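PDB 1FVP: Non-fluorescent flavoprotein from Photobacterium phosphoreum, which binds flavin mononucleotide carrying a covalently attached myristate, probably a product of the bioluminescence reaction, and belongs to the bacterial luciferase family. Local coordinates for residues A[94-99]-A[147-152]; A[131-136]-A[207-212]; A[143-148]-A[172-177]. One frame throughout, in Å; residues are numbered along the deposited sequence.

Contact 1. Residues A[94-99]-A[147-152]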
loop_
_atom_site.group_PDB
_atom_site.type_symbol
_atom_site.label_atom_id
_atom_site.label_comp_id
_atom_site.label_asym_id
_atom_site.label_seq_id
_atom_site.Cartn_x
_atom_site.Cartn_y
_atom_site.Cartn_z
ATOM N N PHE A 94 -11.273 6.045 6.176
ATOM C CA PHE A 94 -12.525 6.688 5.754
ATOM C C PHE A 94 -12.535 7.022 4.288
ATOM O O PHE A 94 -11.528 7.559 3.820
ATOM C CB PHE A 94 -12.880 7.841 6.711
ATOM C CG PHE A 94 -13.403 7.254 8.009
ATOM C CD1 PHE A 94 -14.677 6.669 8.021
ATOM C CD2 PHE A 94 -12.634 7.227 9.158
ATOM C CE1 PHE A 94 -15.206 6.112 9.166
ATOM C CE2 PHE A 94 -13.139 6.651 10.330
ATOM C CZ PHE A 94 -14.416 6.099 10.325
ATOM N N LYS A 95 -13.631 6.683 3.612
ATOM C CA LYS A 95 -13.698 6.986 2.176
ATOM C C LYS A 95 -13.801 8.495 1.933
ATOM O O LYS A 95 -14.184 9.342 2.742
ATOM C CB LYS A 95 -14.723 6.241 1.362
ATOM C CG LYS A 95 -14.301 4.782 1.127
ATOM C CD LYS A 95 -14.861 4.288 -0.174
ATOM C CE LYS A 95 -16.361 4.341 -0.277
ATOM N NZ LYS A 95 -16.852 3.171 -1.070
ATOM N N TRP A 96 -13.400 8.820 0.737
ATOM C CA TRP A 96 -13.319 10.157 0.132
ATOM C C TRP A 96 -14.699 10.551 -0.373
ATOM O O TRP A 96 -15.057 11.695 -0.045
ATOM C CB TRP A 96 -12.220 10.078 -0.852
ATOM C CG TRP A 96 -11.929 10.242 -2.255
ATOM C CD1 TRP A 96 -10.640 10.447 -2.696
ATOM C CD2 TRP A 96 -12.701 10.209 -3.458
ATOM N NE1 TRP A 96 -10.579 10.549 -4.052
ATOM C CE2 TRP A 96 -11.844 10.423 -4.552
ATOM C CE3 TRP A 96 -14.040 10.031 -3.722
ATOM C CZ2 TRP A 96 -12.268 10.474 -5.870
ATOM C CZ3 TRP A 96 -14.478 10.068 -5.035
ATOM C CH2 TRP A 96 -13.614 10.293 -6.102
ATOM N N ASP A 97 -15.389 9.673 -1.072
ATOM C CA ASP A 97 -16.719 9.917 -1.617
ATOM C C ASP A 97 -17.857 9.565 -0.644
ATOM O O ASP A 97 -18.935 9.085 -1.062
ATOM C CB ASP A 97 -16.986 9.250 -2.958
ATOM C CG ASP A 97 -16.424 7.869 -3.127
ATOM O OD1 ASP A 97 -15.605 7.395 -2.345
ATOM O OD2 ASP A 97 -16.832 7.248 -4.130
ATOM N N ASP A 98 -17.632 9.832 0.617
ATOM C CA ASP A 98 -18.635 9.555 1.644
ATOM C C ASP A 98 -19.127 10.883 2.188
ATOM O O ASP A 98 -18.314 11.586 2.805
ATOM C CB ASP A 98 -18.039 8.622 2.704
ATOM C CG ASP A 98 -18.520 7.202 2.399
ATOM O OD1 ASP A 98 -19.512 7.076 1.655
ATOM O OD2 ASP A 98 -17.906 6.243 2.902
ATOM N N ILE A 99 -20.392 11.181 1.939
ATOM C CA ILE A 99 -20.919 12.460 2.490
ATOM C C ILE A 99 -20.512 12.396 3.959
ATOM O O ILE A 99 -20.868 11.422 4.652
ATOM C CB ILE A 99 -22.454 12.534 2.271
ATOM C CG1 ILE A 99 -22.761 13.013 0.827
ATOM C CG2 ILE A 99 -23.193 13.422 3.301
ATOM C CD1 ILE A 99 -24.161 12.506 0.351
ATOM N N LEU A 147 -14.338 18.382 -11.555
ATOM C CA LEU A 147 -13.852 17.857 -12.828
ATOM C C LEU A 147 -13.032 16.609 -12.556
ATOM O O LEU A 147 -13.001 15.689 -13.396
ATOM C CB LEU A 147 -13.192 18.970 -13.633
ATOM C CG LEU A 147 -13.924 19.252 -14.954
ATOM C CD1 LEU A 147 -15.018 20.277 -14.728
ATOM C CD2 LEU A 147 -12.920 19.729 -15.992
ATOM N N TYR A 148 -12.401 16.574 -11.391
ATOM C CA TYR A 148 -11.590 15.396 -11.005
ATOM C C TYR A 148 -12.528 14.218 -10.716
ATOM O O TYR A 148 -12.212 13.054 -10.999
ATOM C CB TYR A 148 -10.697 15.718 -9.811
ATOM C CG TYR A 148 -9.513 14.792 -9.690
ATOM C CD1 TYR A 148 -8.431 14.962 -10.560
ATOM C CD2 TYR A 148 -9.451 13.765 -8.750
ATOM C CE1 TYR A 148 -7.313 14.134 -10.478
ATOM C CE2 TYR A 148 -8.337 12.930 -8.657
ATOM C CZ TYR A 148 -7.268 13.111 -9.523
ATOM O OH TYR A 148 -6.165 12.303 -9.456
ATOM N N ILE A 149 -13.686 14.543 -10.162
ATOM C CA ILE A 149 -14.771 13.659 -9.795
ATOM C C ILE A 149 -15.690 13.302 -10.972
ATOM O O ILE A 149 -15.852 12.125 -11.303
ATOM C CB ILE A 149 -15.723 14.250 -8.688
ATOM C CG1 ILE A 149 -14.967 15.022 -7.618
ATOM C CG2 ILE A 149 -16.601 13.088 -8.141
ATOM C CD1 ILE A 149 -14.131 14.195 -6.617
ATOM N N GLU A 150 -16.300 14.317 -11.560
ATOM C CA GLU A 150 -17.209 14.120 -12.690
ATOM C C GLU A 150 -16.669 13.100 -13.684
ATOM O O GLU A 150 -17.472 12.459 -14.394
ATOM C CB GLU A 150 -17.593 15.389 -13.443
ATOM C CG GLU A 150 -19.063 15.783 -13.386
ATOM C CD GLU A 150 -19.406 17.195 -13.744
ATOM O OE1 GLU A 150 -19.110 18.148 -13.037
ATOM O OE2 GLU A 150 -20.033 17.247 -14.827
ATOM N N ASN A 151 -15.357 12.969 -13.727
ATOM C CA ASN A 151 -14.717 11.987 -14.622
ATOM C C ASN A 151 -14.762 10.627 -13.901
ATOM O O ASN A 151 -15.173 9.624 -14.498
ATOM C CB ASN A 151 -13.298 12.396 -14.998
ATOM C CG ASN A 151 -13.326 13.447 -16.088
ATOM O OD1 ASN A 151 -12.814 14.542 -15.872
ATOM N ND2 ASN A 151 -13.955 13.081 -17.202
ATOM N N TYR A 152 -14.324 10.698 -12.652
ATOM C CA TYR A 152 -14.250 9.566 -11.735
ATOM C C TYR A 152 -15.569 8.806 -11.678
ATOM O O TYR A 152 -15.503 7.562 -11.553
ATOM C CB TYR A 152 -13.722 9.981 -10.329
ATOM C CG TYR A 152 -14.314 9.116 -9.239
ATOM C CD1 TYR A 152 -15.540 9.464 -8.660
ATOM C CD2 TYR A 152 -13.721 7.916 -8.858
ATOM C CE1 TYR A 152 -16.148 8.637 -7.715
ATOM C CE2 TYR A 152 -14.310 7.087 -7.905
ATOM C CZ TYR A 152 -15.525 7.444 -7.335
ATOM O OH TYR A 152 -16.108 6.621 -6.406
#

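Contact 2. Residues A[131-136]-A[207-212]. With FMA (6-(3-tetradecanoic acid) flavine mononucleotide), chain D.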
loop_
_atom_site.group_PDB
_atom_site.type_symbol
_atom_site.label_atom_id
_atom_site.label_comp_id
_atom_site.label_asym_id
_atom_site.label_seq_id
_atom_site.Cartn_x
_atom_site.Cartn_y
_atom_site.Cartn_z
ATOM N N HIS A 131 -9.737 15.088 -0.678
ATOM C CA HIS A 131 -9.403 15.642 -1.974
ATOM C C HIS A 131 -9.180 17.144 -1.902
ATOM O O HIS A 131 -10.071 17.858 -2.402
ATOM C CB HIS A 131 -10.557 15.425 -3.013
ATOM C CG HIS A 131 -10.077 14.559 -4.118
ATOM N ND1 HIS A 131 -10.583 13.356 -4.509
ATOM C CD2 HIS A 131 -8.999 14.794 -4.922
ATOM C CE1 HIS A 131 -9.849 12.897 -5.521
ATOM N NE2 HIS A 131 -8.881 13.730 -5.785
ATOM N N VAL A 132 -8.112 17.642 -1.336
ATOM C CA VAL A 132 -7.860 19.091 -1.264
ATOM C C VAL A 132 -7.749 19.770 -2.627
ATOM O O VAL A 132 -7.361 19.178 -3.658
ATOM C CB VAL A 132 -6.566 19.312 -0.447
ATOM C CG1 VAL A 132 -5.932 20.670 -0.637
ATOM C CG2 VAL A 132 -6.840 19.088 1.032
ATOM N N ASN A 133 -8.066 21.055 -2.607
ATOM C CA ASN A 133 -7.989 21.945 -3.790
ATOM C C ASN A 133 -8.073 23.368 -3.228
ATOM O O ASN A 133 -9.202 23.756 -2.958
ATOM C CB ASN A 133 -9.045 21.661 -4.835
ATOM C CG ASN A 133 -8.976 22.626 -5.995
ATOM O OD1 ASN A 133 -8.737 23.801 -5.763
ATOM N ND2 ASN A 133 -9.161 22.177 -7.227
ATOM N N VAL A 134 -6.951 24.022 -3.105
ATOM C CA VAL A 134 -6.894 25.375 -2.538
ATOM C C VAL A 134 -6.721 26.490 -3.550
ATOM O O VAL A 134 -5.690 26.555 -4.244
ATOM C CB VAL A 134 -5.758 25.368 -1.476
ATOM C CG1 VAL A 134 -5.068 26.705 -1.257
ATOM C CG2 VAL A 134 -6.258 24.818 -0.152
ATOM N N ASN A 135 -7.660 27.410 -3.588
ATOM C CA ASN A 135 -7.553 28.561 -4.535
ATOM C C ASN A 135 -8.218 29.740 -3.848
ATOM O O ASN A 135 -9.414 29.643 -3.486
ATOM C CB ASN A 135 -8.064 28.047 -5.849
ATOM C CG ASN A 135 -8.640 29.060 -6.799
ATOM O OD1 ASN A 135 -8.053 30.105 -7.112
ATOM N ND2 ASN A 135 -9.842 28.708 -7.259
ATOM N N GLU A 136 -7.461 30.811 -3.654
ATOM C CA GLU A 136 -7.914 32.033 -2.973
ATOM C C GLU A 136 -9.309 32.447 -3.434
ATOM O O GLU A 136 -10.070 33.090 -2.693
ATOM C CB GLU A 136 -7.004 33.232 -3.071
ATOM C CG GLU A 136 -5.648 33.316 -2.413
ATOM C CD GLU A 136 -5.461 33.297 -0.929
ATOM O OE1 GLU A 136 -5.692 34.226 -0.152
ATOM O OE2 GLU A 136 -5.002 32.186 -0.530
ATOM N N GLN A 207 0.365 23.395 -11.016
ATOM C CA GLN A 207 1.457 22.798 -10.248
ATOM C C GLN A 207 2.016 23.769 -9.236
ATOM O O GLN A 207 1.914 23.469 -8.024
ATOM C CB GLN A 207 2.510 22.108 -11.084
ATOM C CG GLN A 207 2.442 20.595 -10.965
ATOM C CD GLN A 207 1.118 20.017 -11.383
ATOM O OE1 GLN A 207 0.841 19.743 -12.549
ATOM N NE2 GLN A 207 0.223 19.813 -10.424
ATOM N N ASN A 208 2.533 24.912 -9.625
ATOM C CA ASN A 208 3.099 25.887 -8.685
ATOM C C ASN A 208 2.191 26.177 -7.500
ATOM O O ASN A 208 2.771 26.426 -6.415
ATOM C CB ASN A 208 3.615 27.164 -9.351
ATOM C CG ASN A 208 5.110 26.938 -9.619
ATOM O OD1 ASN A 208 5.918 26.976 -8.671
ATOM N ND2 ASN A 208 5.373 26.668 -10.897
ATOM N N LYS A 209 0.892 26.158 -7.725
ATOM C CA LYS A 209 -0.021 26.410 -6.591
ATOM C C LYS A 209 0.312 25.272 -5.611
ATOM O O LYS A 209 0.884 25.569 -4.565
ATOM C CB LYS A 209 -1.501 26.318 -6.831
ATOM C CG LYS A 209 -2.351 27.122 -5.863
ATOM C CD LYS A 209 -3.716 27.417 -6.475
ATOM C CE LYS A 209 -4.470 26.204 -6.957
ATOM N NZ LYS A 209 -5.758 26.555 -7.628
ATOM N N LYS A 210 -0.040 24.093 -6.096
ATOM C CA LYS A 210 0.135 22.810 -5.393
ATOM C C LYS A 210 1.469 22.696 -4.671
ATOM O O LYS A 210 1.463 22.389 -3.450
ATOM C CB LYS A 210 -0.150 21.608 -6.271
ATOM C CG LYS A 210 0.491 20.312 -5.785
ATOM C CD LYS A 210 -0.047 19.106 -6.535
ATOM C CE LYS A 210 0.818 18.683 -7.707
ATOM N NZ LYS A 210 0.005 17.844 -8.641
ATOM N N LYS A 211 2.573 22.953 -5.350
ATOM C CA LYS A 211 3.877 22.874 -4.661
ATOM C C LYS A 211 3.878 23.883 -3.518
ATOM O O LYS A 211 4.481 23.610 -2.476
ATOM C CB LYS A 211 5.079 23.084 -5.564
ATOM C CG LYS A 211 6.388 23.359 -4.840
ATOM C CD LYS A 211 7.499 23.852 -5.739
ATOM C CE LYS A 211 7.152 25.127 -6.466
ATOM N NZ LYS A 211 7.090 26.345 -5.608
ATOM N N SER A 212 3.208 25.004 -3.686
ATOM C CA SER A 212 3.175 26.048 -2.650
ATOM C C SER A 212 2.237 25.761 -1.507
ATOM O O SER A 212 2.538 26.156 -0.359
ATOM C CB SER A 212 2.957 27.423 -3.261
ATOM O OG SER A 212 4.193 27.759 -3.904
HETATM N N1 FMA D . -5.475 19.516 17.863
HETATM C C2 FMA D . -4.597 18.533 18.066
HETATM O O2 FMA D . -4.591 17.716 18.909
HETATM N N3 FMA D . -3.470 18.391 17.154
HETATM C C4 FMA D . -3.305 19.237 16.119
HETATM O O4 FMA D . -2.348 19.084 15.391
HETATM C C4A FMA D . -4.255 20.287 15.922
HETATM N N5 FMA D . -4.187 21.163 14.952
HETATM C C5A FMA D . -5.044 22.170 14.719
HETATM C C6 FMA D . -4.892 23.055 13.656
HETATM C C7 FMA D . -5.823 24.052 13.501
HETATM C C7M FMA D . -5.764 25.104 12.339
HETATM C C8 FMA D . -6.934 24.200 14.412
HETATM C C8M FMA D . -7.968 25.270 14.286
HETATM C C9 FMA D . -7.050 23.307 15.456
HETATM C C9A FMA D . -6.165 22.289 15.658
HETATM N N10 FMA D . -6.233 21.355 16.683
HETATM C C10 FMA D . -5.370 20.365 16.904
HETATM C C1B FMA D . -7.386 21.429 17.687
HETATM C C2B FMA D . -7.789 20.037 18.337
HETATM O O2B FMA D . -9.187 20.024 18.114
HETATM C C3B FMA D . -7.399 20.033 19.797
HETATM O "O3'" FMA D . -6.399 20.965 20.058
HETATM C C4B FMA D . -6.964 18.677 20.363
HETATM O "O4'" FMA D . -8.026 17.672 20.185
HETATM C C5B FMA D . -6.666 18.790 21.884
HETATM O "O5'" FMA D . -7.613 17.780 22.579
HETATM P P FMA D . -8.582 18.028 23.802
HETATM O O1P FMA D . -7.529 18.278 24.938
HETATM O O2P FMA D . -9.374 19.206 23.508
HETATM O O3P FMA D . -9.426 16.939 23.903
HETATM C "C1'" FMA D . -1.482 23.890 12.594
HETATM O "O1'" FMA D . -2.074 24.914 12.079
HETATM O "O2'" FMA D . -0.279 23.968 12.864
HETATM C "C2'" FMA D . -2.399 23.052 13.422
HETATM C "C3'" FMA D . -3.758 22.842 12.741
HETATM C "C4'" FMA D . -3.722 21.528 12.021
HETATM C "C5'" FMA D . -3.365 21.477 10.555
HETATM C "C6'" FMA D . -4.272 20.583 9.747
HETATM C "C7'" FMA D . -3.589 20.019 8.509
HETATM C "C8'" FMA D . -4.172 20.386 7.211
HETATM C "C9'" FMA D . -5.218 19.490 6.570
HETATM C C11 FMA D . -5.977 20.153 5.462
HETATM C C12 FMA D . -5.338 21.082 4.497
HETATM C C13 FMA D . -6.122 21.613 3.343
HETATM C C14 FMA D . -5.402 22.499 2.377
HETATM C C15 FMA D . -4.505 23.528 3.004
#

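Contact 3. Residues A[143-148]-A[172-177]. With FMA (6-(3-tetradecanoic acid) flavine mononucleotide), chain D.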
loop_
_atom_site.group_PDB
_atom_site.type_symbol
_atom_site.label_atom_id
_atom_site.label_comp_id
_atom_site.label_asym_id
_atom_site.label_seq_id
_atom_site.Cartn_x
_atom_site.Cartn_y
_atom_site.Cartn_z
ATOM N N GLU A 143 -15.078 24.410 -8.876
ATOM C CA GLU A 143 -15.436 24.053 -10.258
ATOM C C GLU A 143 -14.254 23.287 -10.840
ATOM O O GLU A 143 -14.412 22.760 -11.946
ATOM C CB GLU A 143 -15.886 25.154 -11.191
ATOM C CG GLU A 143 -17.358 25.573 -11.168
ATOM C CD GLU A 143 -17.920 26.186 -9.915
ATOM O OE1 GLU A 143 -17.921 27.359 -9.554
ATOM O OE2 GLU A 143 -18.474 25.333 -9.166
ATOM N N GLU A 144 -13.157 23.210 -10.105
ATOM C CA GLU A 144 -11.966 22.484 -10.567
ATOM C C GLU A 144 -11.999 21.060 -10.022
ATOM O O GLU A 144 -11.602 20.115 -10.725
ATOM C CB GLU A 144 -10.629 23.105 -10.191
ATOM C CG GLU A 144 -9.523 23.096 -11.220
ATOM C CD GLU A 144 -8.124 23.500 -10.919
ATOM O OE1 GLU A 144 -7.747 24.300 -10.083
ATOM O OE2 GLU A 144 -7.269 22.942 -11.650
ATOM N N LEU A 145 -12.483 20.915 -8.803
ATOM C CA LEU A 145 -12.575 19.596 -8.145
ATOM C C LEU A 145 -13.767 18.830 -8.710
ATOM O O LEU A 145 -13.775 17.589 -8.652
ATOM C CB LEU A 145 -12.527 19.779 -6.644
ATOM C CG LEU A 145 -12.667 18.625 -5.689
ATOM C CD1 LEU A 145 -11.336 17.954 -5.411
ATOM C CD2 LEU A 145 -13.225 19.154 -4.368
ATOM N N LYS A 146 -14.718 19.567 -9.272
ATOM C CA LYS A 146 -15.928 18.989 -9.874
ATOM C C LYS A 146 -15.623 18.430 -11.264
ATOM O O LYS A 146 -16.528 18.055 -12.032
ATOM C CB LYS A 146 -17.118 19.931 -9.947
ATOM C CG LYS A 146 -18.443 19.255 -10.296
ATOM C CD LYS A 146 -19.607 20.220 -10.379
ATOM C CE LYS A 146 -19.968 20.821 -9.033
ATOM N NZ LYS A 146 -21.238 21.590 -9.078
ATOM N N LEU A 147 -14.338 18.382 -11.555
ATOM C CA LEU A 147 -13.852 17.857 -12.828
ATOM C C LEU A 147 -13.032 16.609 -12.556
ATOM O O LEU A 147 -13.001 15.689 -13.396
ATOM C CB LEU A 147 -13.192 18.970 -13.633
ATOM C CG LEU A 147 -13.924 19.252 -14.954
ATOM C CD1 LEU A 147 -15.018 20.277 -14.728
ATOM C CD2 LEU A 147 -12.920 19.729 -15.992
ATOM N N TYR A 148 -12.401 16.574 -11.391
ATOM C CA TYR A 148 -11.590 15.396 -11.005
ATOM C C TYR A 148 -12.528 14.218 -10.716
ATOM O O TYR A 148 -12.212 13.054 -10.999
ATOM C CB TYR A 148 -10.697 15.718 -9.811
ATOM C CG TYR A 148 -9.513 14.792 -9.690
ATOM C CD1 TYR A 148 -8.431 14.962 -10.560
ATOM C CD2 TYR A 148 -9.451 13.765 -8.750
ATOM C CE1 TYR A 148 -7.313 14.134 -10.478
ATOM C CE2 TYR A 148 -8.337 12.930 -8.657
ATOM C CZ TYR A 148 -7.268 13.111 -9.523
ATOM O OH TYR A 148 -6.165 12.303 -9.456
ATOM N N ASN A 172 -15.489 17.334 0.963
ATOM C CA ASN A 172 -14.048 17.465 0.665
ATOM C C ASN A 172 -13.547 18.853 1.057
ATOM O O ASN A 172 -14.356 19.709 1.453
ATOM C CB ASN A 172 -13.760 16.976 -0.746
ATOM C CG ASN A 172 -13.697 15.457 -0.796
ATOM O OD1 ASN A 172 -12.599 14.905 -0.658
ATOM N ND2 ASN A 172 -14.800 14.744 -0.987
ATOM N N VAL A 173 -12.247 19.051 0.950
ATOM C CA VAL A 173 -11.494 20.258 1.312
ATOM C C VAL A 173 -11.109 21.212 0.194
ATOM O O VAL A 173 -10.253 20.897 -0.654
ATOM C CB VAL A 173 -10.245 19.712 2.058
ATOM C CG1 VAL A 173 -9.369 20.810 2.601
ATOM C CG2 VAL A 173 -10.657 18.766 3.166
ATOM N N THR A 174 -11.694 22.403 0.168
ATOM C CA THR A 174 -11.465 23.437 -0.838
ATOM C C THR A 174 -11.680 24.877 -0.369
ATOM O O THR A 174 -12.304 25.210 0.649
ATOM C CB THR A 174 -12.399 23.170 -2.094
ATOM O OG1 THR A 174 -13.641 23.876 -1.764
ATOM C CG2 THR A 174 -12.720 21.722 -2.433
ATOM N N GLY A 175 -11.175 25.804 -1.163
ATOM C CA GLY A 175 -11.245 27.248 -0.933
ATOM C C GLY A 175 -9.853 27.809 -0.645
ATOM O O GLY A 175 -8.849 27.142 -0.949
ATOM N N SER A 176 -9.800 28.993 -0.073
ATOM C CA SER A 176 -8.539 29.655 0.287
ATOM C C SER A 176 -7.758 28.798 1.275
ATOM O O SER A 176 -8.256 27.741 1.673
ATOM C CB SER A 176 -8.830 30.973 0.989
ATOM O OG SER A 176 -9.127 30.791 2.370
ATOM N N TYR A 177 -6.614 29.282 1.710
ATOM C CA TYR A 177 -5.819 28.495 2.691
ATOM C C TYR A 177 -6.526 28.435 4.036
ATOM O O TYR A 177 -7.093 27.387 4.378
ATOM C CB TYR A 177 -4.385 28.953 2.779
ATOM C CG TYR A 177 -3.361 28.143 3.525
ATOM C CD1 TYR A 177 -2.892 26.906 3.070
ATOM C CD2 TYR A 177 -2.784 28.659 4.691
ATOM C CE1 TYR A 177 -1.914 26.193 3.765
ATOM C CE2 TYR A 177 -1.804 27.968 5.394
ATOM C CZ TYR A 177 -1.380 26.733 4.931
ATOM O OH TYR A 177 -0.418 26.093 5.662
HETATM N N1 FMA D . -5.475 19.516 17.863
HETATM C C2 FMA D . -4.597 18.533 18.066
HETATM O O2 FMA D . -4.591 17.716 18.909
HETATM N N3 FMA D . -3.470 18.391 17.154
HETATM C C4 FMA D . -3.305 19.237 16.119
HETATM O O4 FMA D . -2.348 19.084 15.391
HETATM C C4A FMA D . -4.255 20.287 15.922
HETATM N N5 FMA D . -4.187 21.163 14.952
HETATM C C5A FMA D . -5.044 22.170 14.719
HETATM C C6 FMA D . -4.892 23.055 13.656
HETATM C C7 FMA D . -5.823 24.052 13.501
HETATM C C7M FMA D . -5.764 25.104 12.339
HETATM C C8 FMA D . -6.934 24.200 14.412
HETATM C C8M FMA D . -7.968 25.270 14.286
HETATM C C9 FMA D . -7.050 23.307 15.456
HETATM C C9A FMA D . -6.165 22.289 15.658
HETATM N N10 FMA D . -6.233 21.355 16.683
HETATM C C10 FMA D . -5.370 20.365 16.904
HETATM C C1B FMA D . -7.386 21.429 17.687
HETATM C C2B FMA D . -7.789 20.037 18.337
HETATM O O2B FMA D . -9.187 20.024 18.114
HETATM C C3B FMA D . -7.399 20.033 19.797
HETATM O "O3'" FMA D . -6.399 20.965 20.058
HETATM C C4B FMA D . -6.964 18.677 20.363
HETATM O "O4'" FMA D . -8.026 17.672 20.185
HETATM C C5B FMA D . -6.666 18.790 21.884
HETATM O "O5'" FMA D . -7.613 17.780 22.579
HETATM P P FMA D . -8.582 18.028 23.802
HETATM O O1P FMA D . -7.529 18.278 24.938
HETATM O O2P FMA D . -9.374 19.206 23.508
HETATM O O3P FMA D . -9.426 16.939 23.903
HETATM C "C1'" FMA D . -1.482 23.890 12.594
HETATM O "O1'" FMA D . -2.074 24.914 12.079
HETATM O "O2'" FMA D . -0.279 23.968 12.864
HETATM C "C2'" FMA D . -2.399 23.052 13.422
HETATM C "C3'" FMA D . -3.758 22.842 12.741
HETATM C "C4'" FMA D . -3.722 21.528 12.021
HETATM C "C5'" FMA D . -3.365 21.477 10.555
HETATM C "C6'" FMA D . -4.272 20.583 9.747
HETATM C "C7'" FMA D . -3.589 20.019 8.509
HETATM C "C8'" FMA D . -4.172 20.386 7.211
HETATM C "C9'" FMA D . -5.218 19.490 6.570
HETATM C C11 FMA D . -5.977 20.153 5.462
HETATM C C12 FMA D . -5.338 21.082 4.497
HETATM C C13 FMA D . -6.122 21.613 3.343
HETATM C C14 FMA D . -5.402 22.499 2.377
HETATM C C15 FMA D . -4.505 23.528 3.004
#

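Contact 1. Residues A[94-99]-A[147-152]
W96 and Y152 reach toward each other from opposite directions and meet as a T-shaped pair, the indole presenting its edge to one face of the phenol ring. The six-membered ring of the indole and the tyrosine ring have centroids 4.4 Å apart and planes inclined at 62°. W96 CH2 is the atom that makes the stack: it sits over the middle of the Y152 ring, 3.2 Å above its plane. W96 CZ3 follows it along the same face and lies 3.5 Å from Y152 CE1. One turn earlier on the helix, I149 reaches the same corner of the indole with its terminal methyl, I149 CD1 being 4.0 Å from W96 CH2. D97 meets the far end of the tyrosine. Its CG lies between the backbone N and the carbonyl carbon (chi1 39°), and from there the carboxylate, nearly perpendicular to the ring (82°), accepts a hydrogen bond from the phenol; the modelled 2.5 Å from Y152 OH to D97 OD2 is very short and its exact value doubtful. The ring is thus met at its face by the indole and at its hydroxyl by the carboxylate. The contact is buried. It ties the loop between strand 92-94 and helix 100-116 to helix 138-155, while the W96 ring also meets H131 of strand 126-134 and F9 of strand 6-11, and W96 O accepts a hydrogen bond from N172 ND2.

Contact 2. Residues A[131-136]-A[207-212]
K209 lies across the backbone at V134, where the C-terminal helix 207-227 of this luciferase-type β/α fold packs against the end of strand 126-134. The strand and the helix are closest at V134 and K210, whose CA atoms are 8.0 Å apart, but the touching is done by the neighbouring lysine. From CB, which points at the strand, the K209 chain sets out with CG anti to the backbone N (chi1 -155°). K209 CG passes 3.8 Å from V134 O, and CD comes closer to the same oxygen. A bend about the CG-CD bond (chi3 54°) lays CE beside it too, K209 CE being 3.0 Å from V134 O, and the extended last torsion carries NZ on toward N135. K209 NZ ends 3.3 Å from N135 CB. It is also 3.4 Å from V134 O, but the angle is poor and no hydrogen bond forms. The ammonium group makes a long, weak ion pair with E144 of helix 138-155. On the strand, V132 and V134 belong to the flavin pocket and line the fatty-acid tail. V132 CG2 lies 3.5 Å from C13 of the ligand, and V134 CG2 is likewise 3.5 Å from C14 of the ligand.

Contact 3. Residues A[143-148]-A[172-177]
L145 on helix 138-155 and T174 on the short strand 174-175 mark the closest approach of the two backbones, their CA atoms 8.3 Å apart. The arrangement is part of a β-α-β connection between the parallel neighbours 126-134 and 174-175, which runs through helix 138-155 and the shorter helix 166-171. N172 leads in as the first residue beyond helix 166-171, T174 is extended, and G175 adopts backbone angles accessible chiefly to glycine (phi 112°, psi -162°). L145 makes the contact. Its CG stands trans to N (chi1 177°), which carries the CD2 branch over to the strand, where that methyl meets the methyl of T174, L145 CD2 to T174 CG2 being 3.3 Å. The same L145 CD2 is 4.3 Å from N172 CB. These are apolar contacts, with no hydrogen bond across the pair. The amide of N172 is occupied at both ends, ND2 donating to I168 O and OD1 accepting from H131 N, which fixes its rotation beside the leucine. V173 points away from the helix, into the flavin pocket, and Y177 joins it there. The Y177 ring reaches the end of the fatty-acid tail, with Y177 CD1 3.7 Å from C15 of the ligand, and V173 CG1 lies 3.4 Å from C13 of the ligand.

In the fold
Contacts 2 and 3 lie close together, their centres about 9 Å apart, and contact 1 is about 11 Å from contact 3 and 18 Å from contact 2. Contacts 1 and 3 use successive turns of helix 138-155 and share L147 and Y148. Contacts 2 and 3 reach neighbouring parallel strands, 126-134 and 174-175, with the backbone hydrogen bond from N135 N to G175 O just beyond the end of the first. Along the chain, contact 3 is nested between 131-136 and 207-212, whereas contacts 1 and 2 interleave. Helix 138-155 is thus fastened to the loop after strand 92-94 and to strand 174-175, beside the sheet whose strand 126-134 contributes to the pocket for the flavin's fatty-acid tail.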